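Local coordinates for protein putative acetyltransferase (Nocardia farcinica, PDB 3D9W) that probably transfers an acetyl group from acetyl-coenzyme A to the amino group of arylamines, at residues Glu52-Val57 with Ile269-Pro274. Numbering follows the deposited sequence.
Sequences ENLEAV and IELPGP
With CG anti to the carbonyl carbon (chi1 -74°) and the chain then extended, Leu54 sends CD1 from the first residue of the short helix 54-57 across to Ile269 and Leu271. Ile269, likewise extended, carries CD1 in the other direction, onto the aliphatic part of Glu52. Two branched side chains thus reach from the extended run before helix 273-280, and a single leucine methyl serves both. Leu54 CD1 approaches Leu271 CD1 at 3.4 Å and also touches Leu271 CD2, at 3.9 Å, so that it sits against the fork of that side chain. On the Ile269 side it meets the other branch, with Leu54 CD1 at 4.0 Å from Ile269 CG2. Ile269 CD1 lies against the flank of the glutamate, 3.7 Å from Glu52 CB, and the bend at chi2 (141°) leaves Glu52 OE2 3.9 Å from the same methyl. The carboxylate of Glu52 has stronger partners: OE2 forms a salt bridge with Arg78 NE and accepts a hydrogen bond from Gly79 N, while OE1 receives a weak bond from Leu54 N (3.2 Å, 131° at the hydrogen). Leu224 of strand 223-227 touches Glu52, Leu54 and Ile269, whereas Leu279 of helix 273-280 packs on Leu54. The contact therefore joins helix 54-57, in the N-terminal part of the chain, to the extended run leading into helix 273-280 in the C-terminal part of this arylamine N-acetyltransferase. Its chemistry illustrates a division of labour: methyls and the glutamate's methylenes make the join, and the buried carboxylate beside them is held mainly by Arg78 and the N-H of Gly79, which would be expected to favour its ionised form.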
loop_
_atom_site.group_PDB
_atom_site.type_symbol
_atom_site.label_atom_id
_atom_site.label_comp_id
_atom_site.label_asym_id
_atom_site.label_seq_id
_atom_site.Cartn_x
_atom_site.Cartn_y
_atom_site.Cartn_z
ATOM N N GLU A 52 3.198 7.665 1.252
ATOM C CA GLU A 52 4.190 8.488 1.926
ATOM C C GLU A 52 4.463 8.068 3.356
ATOM O O GLU A 52 3.617 7.456 4.004
ATOM C CB GLU A 52 3.728 9.935 1.932
ATOM C CG GLU A 52 2.344 10.075 2.492
ATOM C CD GLU A 52 2.206 11.287 3.346
ATOM O OE1 GLU A 52 2.996 11.403 4.300
ATOM O OE2 GLU A 52 1.317 12.119 3.071
ATOM N N ASN A 53 5.648 8.432 3.836
ATOM C CA ASN A 53 6.091 8.129 5.191
ATOM C C ASN A 53 6.478 9.436 5.861
ATOM O O ASN A 53 7.243 9.447 6.824
ATOM C CB ASN A 53 7.309 7.195 5.151
ATOM C CG ASN A 53 8.513 7.823 4.447
ATOM O OD1 ASN A 53 8.350 8.625 3.523
ATOM N ND2 ASN A 53 9.721 7.448 4.865
ATOM N N LEU A 54 5.935 10.537 5.358
ATOM C CA LEU A 54 6.271 11.851 5.887
ATOM C C LEU A 54 6.095 12.075 7.395
ATOM O O LEU A 54 6.964 12.683 8.027
ATOM C CB LEU A 54 5.536 12.937 5.097
ATOM C CG LEU A 54 6.095 13.186 3.693
ATOM C CD1 LEU A 54 5.449 14.414 3.095
ATOM C CD2 LEU A 54 7.596 13.384 3.766
ATOM N N GLU A 55 5.002 11.598 7.985
ATOM C CA GLU A 55 4.816 11.792 9.422
ATOM C C GLU A 55 5.992 11.221 10.180
ATOM O O GLU A 55 6.540 11.873 11.066
ATOM C CB GLU A 55 3.533 11.125 9.908
ATOM C CG GLU A 55 2.288 11.834 9.444
ATOM C CD GLU A 55 2.404 13.337 9.612
ATOM O OE1 GLU A 55 2.390 13.820 10.773
ATOM O OE2 GLU A 55 2.524 14.030 8.573
ATOM N N ALA A 56 6.375 10.000 9.816
ATOM C CA ALA A 56 7.500 9.311 10.442
ATOM C C ALA A 56 8.813 10.088 10.270
ATOM O O ALA A 56 9.641 10.137 11.178
ATOM C CB ALA A 56 7.635 7.909 9.856
ATOM N N VAL A 57 8.999 10.699 9.109
ATOM C CA VAL A 57 10.213 11.455 8.858
ATOM C C VAL A 57 10.205 12.762 9.622
ATOM O O VAL A 57 11.254 13.327 9.914
ATOM C CB VAL A 57 10.374 11.787 7.383
ATOM C CG1 VAL A 57 11.765 12.340 7.144
ATOM C CG2 VAL A 57 10.119 10.546 6.537
ATOM N N ILE A 269 0.559 15.722 -2.522
ATOM C CA ILE A 269 0.762 15.838 -1.099
ATOM C C ILE A 269 0.973 17.320 -0.812
ATOM O O ILE A 269 1.763 17.974 -1.486
ATOM C CB ILE A 269 1.990 15.017 -0.673
ATOM C CG1 ILE A 269 1.664 13.533 -0.822
ATOM C CG2 ILE A 269 2.418 15.377 0.749
ATOM C CD1 ILE A 269 2.797 12.611 -0.473
ATOM N N GLU A 270 0.245 17.836 0.177
ATOM C CA GLU A 270 0.317 19.243 0.586
ATOM C C GLU A 270 0.709 19.318 2.065
ATOM O O GLU A 270 0.064 18.708 2.919
ATOM C CB GLU A 270 -1.048 19.913 0.380
ATOM C CG GLU A 270 -0.987 21.385 0.020
ATOM C CD GLU A 270 -1.906 21.728 -1.146
ATOM O OE1 GLU A 270 -1.950 20.947 -2.133
ATOM O OE2 GLU A 270 -2.572 22.786 -1.080
ATOM N N LEU A 271 1.757 20.076 2.363
ATOM C CA LEU A 271 2.240 20.209 3.725
ATOM C C LEU A 271 2.359 21.657 4.144
ATOM O O LEU A 271 2.531 22.543 3.314
ATOM C CB LEU A 271 3.623 19.599 3.850
ATOM C CG LEU A 271 3.891 18.208 3.321
ATOM C CD1 LEU A 271 5.350 17.823 3.599
ATOM C CD2 LEU A 271 2.932 17.234 3.984
ATOM N N PRO A 272 2.278 21.923 5.450
ATOM C CA PRO A 272 2.405 23.315 5.886
ATOM C C PRO A 272 3.861 23.713 5.627
ATOM O O PRO A 272 4.722 22.854 5.406
ATOM C CB PRO A 272 2.097 23.245 7.379
ATOM C CG PRO A 272 1.187 22.047 7.498
ATOM C CD PRO A 272 1.840 21.055 6.556
ATOM N N GLY A 273 4.140 25.011 5.659
ATOM C CA GLY A 273 5.496 25.475 5.418
ATOM C C GLY A 273 6.470 24.875 6.404
ATOM O O GLY A 273 7.499 24.313 6.005
ATOM N N PRO A 274 6.179 24.978 7.708
ATOM C CA PRO A 274 7.080 24.421 8.717
ATOM C C PRO A 274 7.565 23.013 8.387
ATOM O O PRO A 274 8.721 22.680 8.649
ATOM C CB PRO A 274 6.241 24.482 9.984
ATOM C CG PRO A 274 5.495 25.754 9.790
ATOM C CD PRO A 274 5.037 25.652 8.347
#